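Local coordinates for designed helical repeat protein (Synthetic construct, PDB 5CWD) that is a de novo designed helical repeat protein with no natural function assigned, folding into a row of packed helices linked by disulfides, at residues 7-19 against 51-63. Numbering follows the deposited sequence.
Sequences ARSTCEKAARKAA and SFCEAAARAAAES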
# COMPACT_ATOMS: atom_id res chain seq x y z
N ALA A 7 -18.70 -2.68 3.39
CA ALA A 7 -17.56 -2.48 4.27
C ALA A 7 -16.29 -2.22 3.48
O ALA A 7 -15.56 -1.27 3.76
CB ALA A 7 -17.38 -3.69 5.19
N ARG A 8 -16.02 -3.05 2.47
CA ARG A 8 -14.87 -2.85 1.60
C ARG A 8 -14.92 -1.48 0.94
O ARG A 8 -13.94 -0.72 0.97
CB ARG A 8 -14.82 -3.93 0.51
CG ARG A 8 -14.19 -5.24 0.95
CD ARG A 8 -13.74 -6.06 -0.25
NE ARG A 8 -13.24 -7.38 0.12
CZ ARG A 8 -13.96 -8.50 0.13
NH1 ARG A 8 -15.24 -8.48 -0.21
NH2 ARG A 8 -13.39 -9.64 0.48
N SER A 9 -16.07 -1.17 0.35
CA SER A 9 -16.28 0.12 -0.29
C SER A 9 -15.98 1.26 0.69
O SER A 9 -15.26 2.20 0.36
CB SER A 9 -17.71 0.23 -0.81
OG SER A 9 -17.92 1.48 -1.44
N THR A 10 -16.54 1.15 1.88
CA THR A 10 -16.37 2.16 2.91
C THR A 10 -14.91 2.30 3.29
O THR A 10 -14.41 3.41 3.47
CB THR A 10 -17.18 1.82 4.18
OG1 THR A 10 -18.55 1.59 3.83
CG2 THR A 10 -17.10 2.96 5.19
N CYS A 11 -14.22 1.17 3.42
CA CYS A 11 -12.81 1.18 3.78
C CYS A 11 -11.96 1.82 2.70
O CYS A 11 -11.05 2.60 3.00
CB CYS A 11 -12.33 -0.24 4.07
SG CYS A 11 -13.01 -0.94 5.59
N GLU A 12 -12.25 1.50 1.44
CA GLU A 12 -11.50 2.10 0.33
C GLU A 12 -11.76 3.60 0.23
O GLU A 12 -10.82 4.40 0.13
CB GLU A 12 -11.86 1.42 -0.99
CG GLU A 12 -11.19 2.07 -2.20
CD GLU A 12 -10.64 1.07 -3.21
OE1 GLU A 12 -10.77 -0.16 -3.00
OE2 GLU A 12 -10.06 1.52 -4.22
N LYS A 13 -13.03 3.98 0.24
CA LYS A 13 -13.41 5.38 0.21
C LYS A 13 -12.77 6.13 1.38
O LYS A 13 -12.21 7.21 1.21
CB LYS A 13 -14.93 5.52 0.27
CG LYS A 13 -15.45 6.94 0.16
CD LYS A 13 -16.96 6.98 0.33
CE LYS A 13 -17.50 8.40 0.32
NZ LYS A 13 -18.97 8.43 0.55
N ALA A 14 -12.85 5.53 2.56
CA ALA A 14 -12.25 6.10 3.75
C ALA A 14 -10.74 6.24 3.58
O ALA A 14 -10.16 7.26 3.96
CB ALA A 14 -12.57 5.24 4.97
N ALA A 15 -10.12 5.22 3.00
CA ALA A 15 -8.68 5.26 2.73
C ALA A 15 -8.33 6.43 1.83
O ALA A 15 -7.43 7.21 2.13
CB ALA A 15 -8.22 3.96 2.11
N ARG A 16 -9.06 6.56 0.72
CA ARG A 16 -8.84 7.68 -0.19
C ARG A 16 -9.02 9.01 0.55
O ARG A 16 -8.17 9.90 0.46
CB ARG A 16 -9.78 7.60 -1.39
CG ARG A 16 -9.32 6.62 -2.46
CD ARG A 16 -9.87 6.97 -3.83
NE ARG A 16 -9.29 6.14 -4.89
CZ ARG A 16 -8.12 6.37 -5.46
NH1 ARG A 16 -7.37 7.41 -5.09
NH2 ARG A 16 -7.68 5.56 -6.42
N LYS A 17 -10.13 9.13 1.28
CA LYS A 17 -10.40 10.35 2.04
C LYS A 17 -9.29 10.64 3.05
O LYS A 17 -8.96 11.80 3.31
CB LYS A 17 -11.74 10.25 2.76
CG LYS A 17 -12.94 10.59 1.89
CD LYS A 17 -14.24 10.53 2.70
CE LYS A 17 -15.43 10.98 1.87
NZ LYS A 17 -16.70 10.88 2.65
N ALA A 18 -8.72 9.58 3.62
CA ALA A 18 -7.62 9.72 4.56
C ALA A 18 -6.33 10.12 3.84
O ALA A 18 -5.52 10.88 4.37
CB ALA A 18 -7.41 8.44 5.33
N ALA A 19 -6.14 9.61 2.63
CA ALA A 19 -4.96 9.93 1.83
C ALA A 19 -5.00 11.37 1.32
O ALA A 19 -3.97 12.05 1.29
CB ALA A 19 -4.84 8.96 0.66
N SER A 51 -7.84 -4.44 3.34
CA SER A 51 -8.43 -3.79 2.19
C SER A 51 -8.22 -2.27 2.26
O SER A 51 -8.00 -1.61 1.24
CB SER A 51 -9.93 -4.11 2.09
OG SER A 51 -10.47 -3.71 0.85
N PHE A 52 -8.27 -1.74 3.48
CA PHE A 52 -7.99 -0.33 3.72
C PHE A 52 -6.56 0.02 3.30
O PHE A 52 -6.34 1.00 2.60
CB PHE A 52 -8.21 0.02 5.19
CG PHE A 52 -8.19 1.50 5.47
CD1 PHE A 52 -7.00 2.19 5.58
CD2 PHE A 52 -9.38 2.20 5.65
CE1 PHE A 52 -6.98 3.54 5.85
CE2 PHE A 52 -9.37 3.55 5.91
CZ PHE A 52 -8.17 4.22 6.02
N CYS A 53 -5.60 -0.78 3.76
CA CYS A 53 -4.19 -0.54 3.44
C CYS A 53 -3.92 -0.67 1.95
O CYS A 53 -3.21 0.15 1.37
CB CYS A 53 -3.30 -1.52 4.21
SG CYS A 53 -3.14 -1.13 5.95
N GLU A 54 -4.48 -1.70 1.33
CA GLU A 54 -4.32 -1.88 -0.11
C GLU A 54 -4.94 -0.71 -0.87
O GLU A 54 -4.32 -0.16 -1.79
CB GLU A 54 -4.94 -3.20 -0.56
CG GLU A 54 -4.22 -4.43 -0.01
CD GLU A 54 -4.76 -5.73 -0.56
OE1 GLU A 54 -5.85 -5.71 -1.18
OE2 GLU A 54 -4.10 -6.77 -0.38
N ALA A 55 -6.15 -0.31 -0.48
CA ALA A 55 -6.78 0.86 -1.08
C ALA A 55 -5.93 2.11 -0.88
O ALA A 55 -5.77 2.93 -1.79
CB ALA A 55 -8.17 1.07 -0.50
N ALA A 56 -5.38 2.24 0.32
CA ALA A 56 -4.55 3.39 0.68
C ALA A 56 -3.30 3.45 -0.19
O ALA A 56 -2.92 4.51 -0.68
CB ALA A 56 -4.16 3.32 2.15
N ALA A 57 -2.65 2.30 -0.37
CA ALA A 57 -1.49 2.21 -1.25
C ALA A 57 -1.90 2.57 -2.68
O ALA A 57 -1.21 3.34 -3.35
CB ALA A 57 -0.89 0.83 -1.20
N ARG A 58 -3.01 2.00 -3.13
CA ARG A 58 -3.55 2.32 -4.45
C ARG A 58 -3.71 3.82 -4.63
O ARG A 58 -3.27 4.39 -5.63
CB ARG A 58 -4.89 1.62 -4.66
CG ARG A 58 -4.96 0.78 -5.92
CD ARG A 58 -6.31 0.09 -6.05
NE ARG A 58 -6.64 -0.69 -4.86
CZ ARG A 58 -6.07 -1.85 -4.53
NH1 ARG A 58 -5.11 -2.36 -5.30
NH2 ARG A 58 -6.44 -2.48 -3.43
N ALA A 59 -4.34 4.46 -3.65
CA ALA A 59 -4.54 5.91 -3.68
C ALA A 59 -3.22 6.65 -3.72
O ALA A 59 -3.00 7.50 -4.60
CB ALA A 59 -5.35 6.35 -2.47
N ALA A 60 -2.33 6.34 -2.78
CA ALA A 60 -1.03 6.98 -2.71
C ALA A 60 -0.27 6.82 -4.02
O ALA A 60 0.47 7.72 -4.43
CB ALA A 60 -0.22 6.40 -1.57
N ALA A 61 -0.46 5.69 -4.68
CA ALA A 61 0.14 5.48 -6.00
C ALA A 61 -0.50 6.40 -7.03
O ALA A 61 0.18 7.18 -7.69
CB ALA A 61 0.00 4.02 -6.42
N GLU A 62 -1.82 6.30 -7.17
CA GLU A 62 -2.54 7.07 -8.19
C GLU A 62 -2.47 8.58 -7.94
O GLU A 62 -2.69 9.37 -8.85
CB GLU A 62 -4.00 6.62 -8.25
CG GLU A 62 -4.17 5.20 -8.76
CD GLU A 62 -5.61 4.74 -8.75
OE1 GLU A 62 -6.52 5.60 -8.84
OE2 GLU A 62 -5.85 3.52 -8.65
N SER A 63 -2.16 8.97 -6.70
CA SER A 63 -2.05 10.39 -6.37
C SER A 63 -0.81 10.98 -7.01
O SER A 63 -0.82 12.13 -7.47
CB SER A 63 -1.98 10.59 -4.86
OG SER A 63 -0.66 10.37 -4.38
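Phe-52 is the knob here, set into a hole on helix 4-20 made by Cys-11, Ala-14, Ala-15 and Ala-18. From CB, with CG anti to the backbone N (chi1 -169°), the ring is carried over to the other helix. CG lies near Cys-11 O, which CD2 meets at 3.2 Å; CD1 and CE1 run under the Ala-15 methyl. CE2 meets Ala-15 N at 3.4 Å and, at the ring edge, Ala-14 CB; Ala-15 CA sits over the face at CZ, with Ala-18 CB farther off. The Ala-15 methyl lies over the ring centre in a CH-pi contact, CB 3.8 Å from the centroid. An alanine in place of Phe-52 would probably leave that hole unfilled and the Ala-15 methyl without its aromatic face.

Segments 7-19 and 51-63 approach to 8.1 Å between axes, crossing at -42°, a closeness the small alanines allow: Ala-15 CB lies 3.9 Å from Ala-55 CB, and farther on Ala-19 meets Ala-59. Toward the partly exposed side, Arg-16 runs extended across Ala-59, and its NH2 forms a salt bridge to Glu-62 OE1 (2.7 Å), though the hydrogen bond within it is weak, bent to 122°.

The Phe-52 side chain also touches Cys-34 of helix 24-40, disulfide-bonded to Cys-11, and Val-79 of helix 66-83, while helix 87-105 packs on Ala-57 and Ala-61, continuing the solenoid-like repeat.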